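Local coordinates for putative arylalkylamine N-Acetyltransferase 7 (Aedes aegypti, PDB 4FD7), which probably transfers an acetyl group from acetyl-CoA to the amine nitrogen of an acceptor, as a member of the GNAT family of N-acetyltransferases, at residues Ile45-Leu57 with Ala150-Arg162. Sequence-based numbering, arbitrary orientation.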
loop_
_atom_site.group_PDB
_atom_site.type_symbol
_atom_site.label_atom_id
_atom_site.label_comp_id
_atom_site.label_asym_id
_atom_site.label_seq_id
_atom_site.Cartn_x
_atom_site.Cartn_y
_atom_site.Cartn_z
ATOM N N ILE A 45 8.965 5.705 7.383
ATOM C CA ILE A 45 9.108 6.631 6.276
ATOM C C ILE A 45 10.421 6.320 5.572
ATOM O O ILE A 45 10.457 6.164 4.342
ATOM C CB ILE A 45 9.072 8.091 6.770
ATOM C CG1 ILE A 45 7.659 8.458 7.222
ATOM C CG2 ILE A 45 9.596 9.056 5.692
ATOM C CD1 ILE A 45 6.618 8.258 6.168
ATOM N N ARG A 46 11.489 6.145 6.351
ATOM C CA ARG A 46 12.782 5.913 5.735
ATOM C C ARG A 46 12.789 4.592 4.980
ATOM O O ARG A 46 13.303 4.513 3.857
ATOM C CB ARG A 46 13.910 6.034 6.766
ATOM C CG ARG A 46 14.259 7.492 7.023
ATOM C CD ARG A 46 14.927 7.769 8.371
ATOM N NE ARG A 46 15.008 9.215 8.592
ATOM C CZ ARG A 46 15.730 9.805 9.546
ATOM N NH1 ARG A 46 16.442 9.089 10.405
ATOM N NH2 ARG A 46 15.744 11.126 9.638
ATOM N N HIS A 47 12.138 3.584 5.557
ATOM C CA HIS A 47 12.054 2.294 4.901
ATOM C C HIS A 47 11.341 2.489 3.564
ATOM O O HIS A 47 11.806 2.009 2.524
ATOM C CB HIS A 47 11.289 1.321 5.798
ATOM C CG HIS A 47 11.221 -0.071 5.277
ATOM N ND1 HIS A 47 10.359 -0.452 4.272
ATOM C CD2 HIS A 47 11.866 -1.199 5.665
ATOM C CE1 HIS A 47 10.498 -1.742 4.041
ATOM N NE2 HIS A 47 11.404 -2.217 4.881
ATOM N N MET A 48 10.250 3.254 3.585
ATOM C CA MET A 48 9.496 3.481 2.357
ATOM C C MET A 48 10.389 4.175 1.326
ATOM O O MET A 48 10.371 3.821 0.151
ATOM C CB MET A 48 8.225 4.297 2.630
ATOM C CG MET A 48 7.169 3.572 3.489
ATOM S SD MET A 48 6.371 2.143 2.692
ATOM C CE MET A 48 5.495 2.923 1.360
ATOM N N CYS A 49 11.199 5.131 1.771
ATOM C CA CYS A 49 12.044 5.852 0.837
ATOM C C CYS A 49 13.169 4.984 0.326
ATOM O O CYS A 49 13.633 5.160 -0.801
ATOM C CB CYS A 49 12.628 7.079 1.516
ATOM S SG CYS A 49 11.362 8.273 1.884
ATOM N N ASP A 50 13.613 4.032 1.143
ATOM C CA ASP A 50 14.836 3.316 0.806
ATOM C C ASP A 50 14.524 2.216 -0.181
ATOM O O ASP A 50 15.362 1.833 -1.002
ATOM C CB ASP A 50 15.451 2.682 2.054
ATOM C CG ASP A 50 16.238 3.663 2.881
ATOM O OD1 ASP A 50 16.498 4.779 2.394
ATOM O OD2 ASP A 50 16.604 3.308 4.022
ATOM N N TYR A 51 13.312 1.696 -0.079
ATOM C CA TYR A 51 12.955 0.525 -0.845
ATOM C C TYR A 51 11.794 0.757 -1.807
ATOM O O TYR A 51 11.983 0.723 -3.018
ATOM C CB TYR A 51 12.712 -0.642 0.106
ATOM C CG TYR A 51 13.874 -0.835 1.054
ATOM C CD1 TYR A 51 15.132 -1.194 0.576
ATOM C CD2 TYR A 51 13.725 -0.634 2.419
ATOM C CE1 TYR A 51 16.208 -1.367 1.435
ATOM C CE2 TYR A 51 14.797 -0.809 3.294
ATOM C CZ TYR A 51 16.032 -1.170 2.796
ATOM O OH TYR A 51 17.088 -1.344 3.662
ATOM N N PHE A 52 10.602 0.994 -1.275
ATOM C CA PHE A 52 9.425 1.203 -2.112
ATOM C C PHE A 52 9.637 2.258 -3.201
ATOM O O PHE A 52 9.345 2.014 -4.375
ATOM C CB PHE A 52 8.229 1.564 -1.240
ATOM C CG PHE A 52 7.002 1.945 -2.014
ATOM C CD1 PHE A 52 6.158 0.975 -2.538
ATOM C CD2 PHE A 52 6.689 3.277 -2.202
ATOM C CE1 PHE A 52 5.017 1.344 -3.258
ATOM C CE2 PHE A 52 5.556 3.656 -2.912
ATOM C CZ PHE A 52 4.722 2.701 -3.437
ATOM N N ALA A 53 10.164 3.415 -2.807
ATOM C CA ALA A 53 10.425 4.508 -3.746
ATOM C C ALA A 53 11.395 4.086 -4.839
ATOM O O ALA A 53 11.321 4.576 -5.959
ATOM C CB ALA A 53 10.975 5.717 -3.011
ATOM N N ARG A 54 12.316 3.183 -4.509
ATOM C CA ARG A 54 13.315 2.756 -5.470
ATOM C C ARG A 54 12.827 1.621 -6.367
ATOM O O ARG A 54 13.156 1.586 -7.551
ATOM C CB ARG A 54 14.592 2.324 -4.748
ATOM C CG ARG A 54 15.705 1.906 -5.689
ATOM C CD ARG A 54 16.786 1.140 -4.961
ATOM N NE ARG A 54 16.306 -0.123 -4.394
ATOM C CZ ARG A 54 16.891 -0.734 -3.368
ATOM N NH1 ARG A 54 16.402 -1.866 -2.888
ATOM N NH2 ARG A 54 17.968 -0.199 -2.812
ATOM N N ASP A 55 12.030 0.712 -5.809
ATOM C CA ASP A 55 11.770 -0.572 -6.459
ATOM C C ASP A 55 10.397 -0.749 -7.124
ATOM O O ASP A 55 10.264 -1.538 -8.050
ATOM C CB ASP A 55 12.016 -1.702 -5.456
ATOM C CG ASP A 55 13.476 -1.816 -5.071
ATOM O OD1 ASP A 55 14.324 -1.250 -5.799
ATOM O OD2 ASP A 55 13.783 -2.470 -4.053
ATOM N N GLU A 56 9.376 -0.044 -6.653
ATOM C CA GLU A 56 8.030 -0.228 -7.206
ATOM C C GLU A 56 7.970 0.268 -8.657
ATOM O O GLU A 56 8.582 1.287 -8.980
ATOM C CB GLU A 56 6.995 0.479 -6.336
ATOM C CG GLU A 56 5.553 0.331 -6.809
ATOM C CD GLU A 56 5.089 1.493 -7.690
ATOM O OE1 GLU A 56 5.855 2.443 -7.877
ATOM O OE2 GLU A 56 3.948 1.460 -8.197
ATOM N N LEU A 57 7.235 -0.446 -9.513
ATOM C CA LEU A 57 7.262 -0.195 -10.963
ATOM C C LEU A 57 7.019 1.242 -11.436
ATOM O O LEU A 57 7.814 1.759 -12.228
ATOM C CB LEU A 57 6.331 -1.152 -11.728
ATOM C CG LEU A 57 6.718 -2.627 -11.761
ATOM C CD1 LEU A 57 5.950 -3.295 -12.882
ATOM C CD2 LEU A 57 8.214 -2.804 -11.940
ATOM N N ALA A 150 -4.511 2.187 0.534
ATOM C CA ALA A 150 -3.077 2.165 0.793
ATOM C C ALA A 150 -2.321 3.075 -0.157
ATOM O O ALA A 150 -2.769 3.336 -1.273
ATOM C CB ALA A 150 -2.555 0.765 0.655
ATOM N N MET A 151 -1.145 3.516 0.278
ATOM C CA MET A 151 -0.231 4.260 -0.583
ATOM C C MET A 151 1.156 3.650 -0.454
ATOM O O MET A 151 2.087 4.309 0.004
ATOM C CB MET A 151 -0.188 5.740 -0.187
ATOM C CG MET A 151 0.648 6.633 -1.104
ATOM S SD MET A 151 0.133 6.586 -2.819
ATOM C CE MET A 151 1.602 5.949 -3.631
ATOM N N GLY A 152 1.282 2.376 -0.811
ATOM C CA GLY A 152 2.588 1.740 -0.897
ATOM C C GLY A 152 2.845 0.643 0.119
ATOM O O GLY A 152 2.603 0.820 1.324
ATOM N N LEU A 153 3.336 -0.491 -0.376
ATOM C CA LEU A 153 3.823 -1.578 0.469
ATOM C C LEU A 153 5.293 -1.801 0.131
ATOM O O LEU A 153 5.635 -2.097 -1.020
ATOM C CB LEU A 153 3.021 -2.869 0.244
ATOM C CG LEU A 153 3.146 -3.982 1.307
ATOM C CD1 LEU A 153 2.036 -5.015 1.160
ATOM C CD2 LEU A 153 4.493 -4.700 1.284
ATOM N N SER A 154 6.148 -1.648 1.142
ATOM C CA SER A 154 7.592 -1.794 1.001
ATOM C C SER A 154 8.058 -3.038 1.747
ATOM O O SER A 154 7.642 -3.285 2.873
ATOM C CB SER A 154 8.272 -0.564 1.583
ATOM O OG SER A 154 9.668 -0.551 1.343
ATOM N N VAL A 155 8.912 -3.836 1.117
ATOM C CA VAL A 155 9.537 -4.967 1.804
ATOM C C VAL A 155 11.040 -4.888 1.599
ATOM O O VAL A 155 11.492 -4.654 0.478
ATOM C CB VAL A 155 9.027 -6.319 1.277
ATOM C CG1 VAL A 155 9.994 -7.469 1.645
ATOM C CG2 VAL A 155 7.606 -6.606 1.789
ATOM N N ASP A 156 11.806 -5.068 2.676
ATOM C CA ASP A 156 13.260 -5.037 2.569
ATOM C C ASP A 156 13.688 -6.192 1.681
ATOM O O ASP A 156 13.337 -7.342 1.942
ATOM C CB ASP A 156 13.892 -5.162 3.952
ATOM C CG ASP A 156 15.406 -5.007 3.934
ATOM O OD1 ASP A 156 16.049 -5.304 2.902
ATOM O OD2 ASP A 156 15.951 -4.589 4.971
ATOM N N PRO A 157 14.441 -5.883 0.612
ATOM C CA PRO A 157 14.956 -6.854 -0.348
ATOM C C PRO A 157 15.601 -8.083 0.288
ATOM O O PRO A 157 15.478 -9.167 -0.279
ATOM C CB PRO A 157 16.002 -6.039 -1.108
ATOM C CG PRO A 157 15.436 -4.683 -1.122
ATOM C CD PRO A 157 14.807 -4.507 0.232
ATOM N N LYS A 158 16.245 -7.950 1.444
ATOM C CA LYS A 158 16.888 -9.126 2.025
ATOM C C LYS A 158 15.891 -10.069 2.696
ATOM O O LYS A 158 16.279 -11.106 3.249
ATOM C CB LYS A 158 18.041 -8.751 2.957
ATOM C CG LYS A 158 17.630 -8.228 4.315
ATOM C CD LYS A 158 18.752 -7.369 4.915
ATOM C CE LYS A 158 18.513 -7.140 6.394
ATOM N NZ LYS A 158 17.054 -7.082 6.663
ATOM N N TYR A 159 14.608 -9.711 2.627
ATOM C CA TYR A 159 13.530 -10.571 3.095
ATOM C C TYR A 159 12.560 -10.963 1.992
ATOM O O TYR A 159 11.517 -11.570 2.273
ATOM C CB TYR A 159 12.732 -9.878 4.202
ATOM C CG TYR A 159 13.393 -9.923 5.542
ATOM C CD1 TYR A 159 14.015 -8.802 6.060
ATOM C CD2 TYR A 159 13.406 -11.091 6.294
ATOM C CE1 TYR A 159 14.621 -8.832 7.296
ATOM C CE2 TYR A 159 14.025 -11.134 7.531
ATOM C CZ TYR A 159 14.629 -9.998 8.026
ATOM O OH TYR A 159 15.247 -10.035 9.257
ATOM N N ARG A 160 12.860 -10.622 0.744
ATOM C CA ARG A 160 11.905 -10.960 -0.303
ATOM C C ARG A 160 11.904 -12.459 -0.623
ATOM O O ARG A 160 12.795 -13.209 -0.197
ATOM C CB ARG A 160 12.058 -10.063 -1.551
ATOM C CG ARG A 160 11.233 -8.750 -1.474
ATOM C CD ARG A 160 11.602 -7.766 -2.571
ATOM N NE ARG A 160 11.722 -6.389 -2.090
ATOM C CZ ARG A 160 12.312 -5.412 -2.776
ATOM N NH1 ARG A 160 12.837 -5.672 -3.969
ATOM N NH2 ARG A 160 12.388 -4.179 -2.280
ATOM N N GLY A 161 10.858 -12.900 -1.313
ATOM C CA GLY A 161 10.712 -14.296 -1.679
ATOM C C GLY A 161 10.178 -15.153 -0.546
ATOM O O GLY A 161 10.192 -16.380 -0.629
ATOM N N ARG A 162 9.705 -14.503 0.512
ATOM C CA ARG A 162 9.288 -15.200 1.722
ATOM C C ARG A 162 7.787 -15.095 1.967
ATOM O O ARG A 162 7.271 -15.616 2.961
ATOM C CB ARG A 162 10.072 -14.659 2.924
ATOM C CG ARG A 162 11.497 -15.201 2.981
ATOM C CD ARG A 162 12.382 -14.393 3.892
ATOM N NE ARG A 162 13.739 -14.933 4.001
ATOM C CZ ARG A 162 14.747 -14.613 3.191
ATOM N NH1 ARG A 162 15.945 -15.152 3.370
ATOM N NH2 ARG A 162 14.565 -13.764 2.192
HETATM O O HOH W 1 15.764 -4.161 -4.407
#
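Phe52 swings CG anti to its backbone N (chi1 174°), which lays its ring over Gly152, while Ser154, its OG likewise anti to N (chi1 -173°), pushes the hydroxyl into the helix 45-55. The Gly152 CA sits over one face of the Phe52 ring, 3.8 Å from the centroid, a CH-pi contact; Gly152 has no side chain, so this CA comes close to CE1 and CZ, with Met48 CE at Gly152 O. Ser154 OG lies 3.0 Å from His47 ND1 and takes a weak, bent bond from Phe52 N at 3.2 Å. Met48, its chain bent at chi2 and chi3, rests SD against Ser154 CB at 3.5 Å.

Helix 41-55 thus packs on strand 146-155, which pairs antiparallel with strand 98-108, the local helix and strand axes 7.0 Å apart and crossing at 99°. The break at Met151-Gly152 is consistent with the bulge GNAT enzymes carry in this strand. Helix 164-170 packs on the reverse side, against Leu153 and Val155; Arg160-Gly161-Arg162, leading into it, begins a Q/R-x-x-G-x-G/A signature, which in other GNAT enzymes binds the CoA pyrophosphate. On the helix side, His47 directs its ring edge at the amides of Val155 and Asp156, with NE2 weakly bonded to Val99 O.

Beyond the strand, Pro157 CD meets Tyr51 CD1 at 3.3 Å, and its CG lies above the Arg160 guanidinium, offset toward the rim. Arg160 grips Val155 O side-on through NE and NH2; the same NH2 gives Asp55 OD2 a nearly straight 2.8 Å salt bridge on the anti lone pair, guanidinium and carboxylate planes being almost perpendicular. Arg54 clasps both Asp55 oxygens side-on, NE to OD1 and NH1 to OD2, fixing the carboxylate's rotation, and a water donates to OD2 at 2.6 Å.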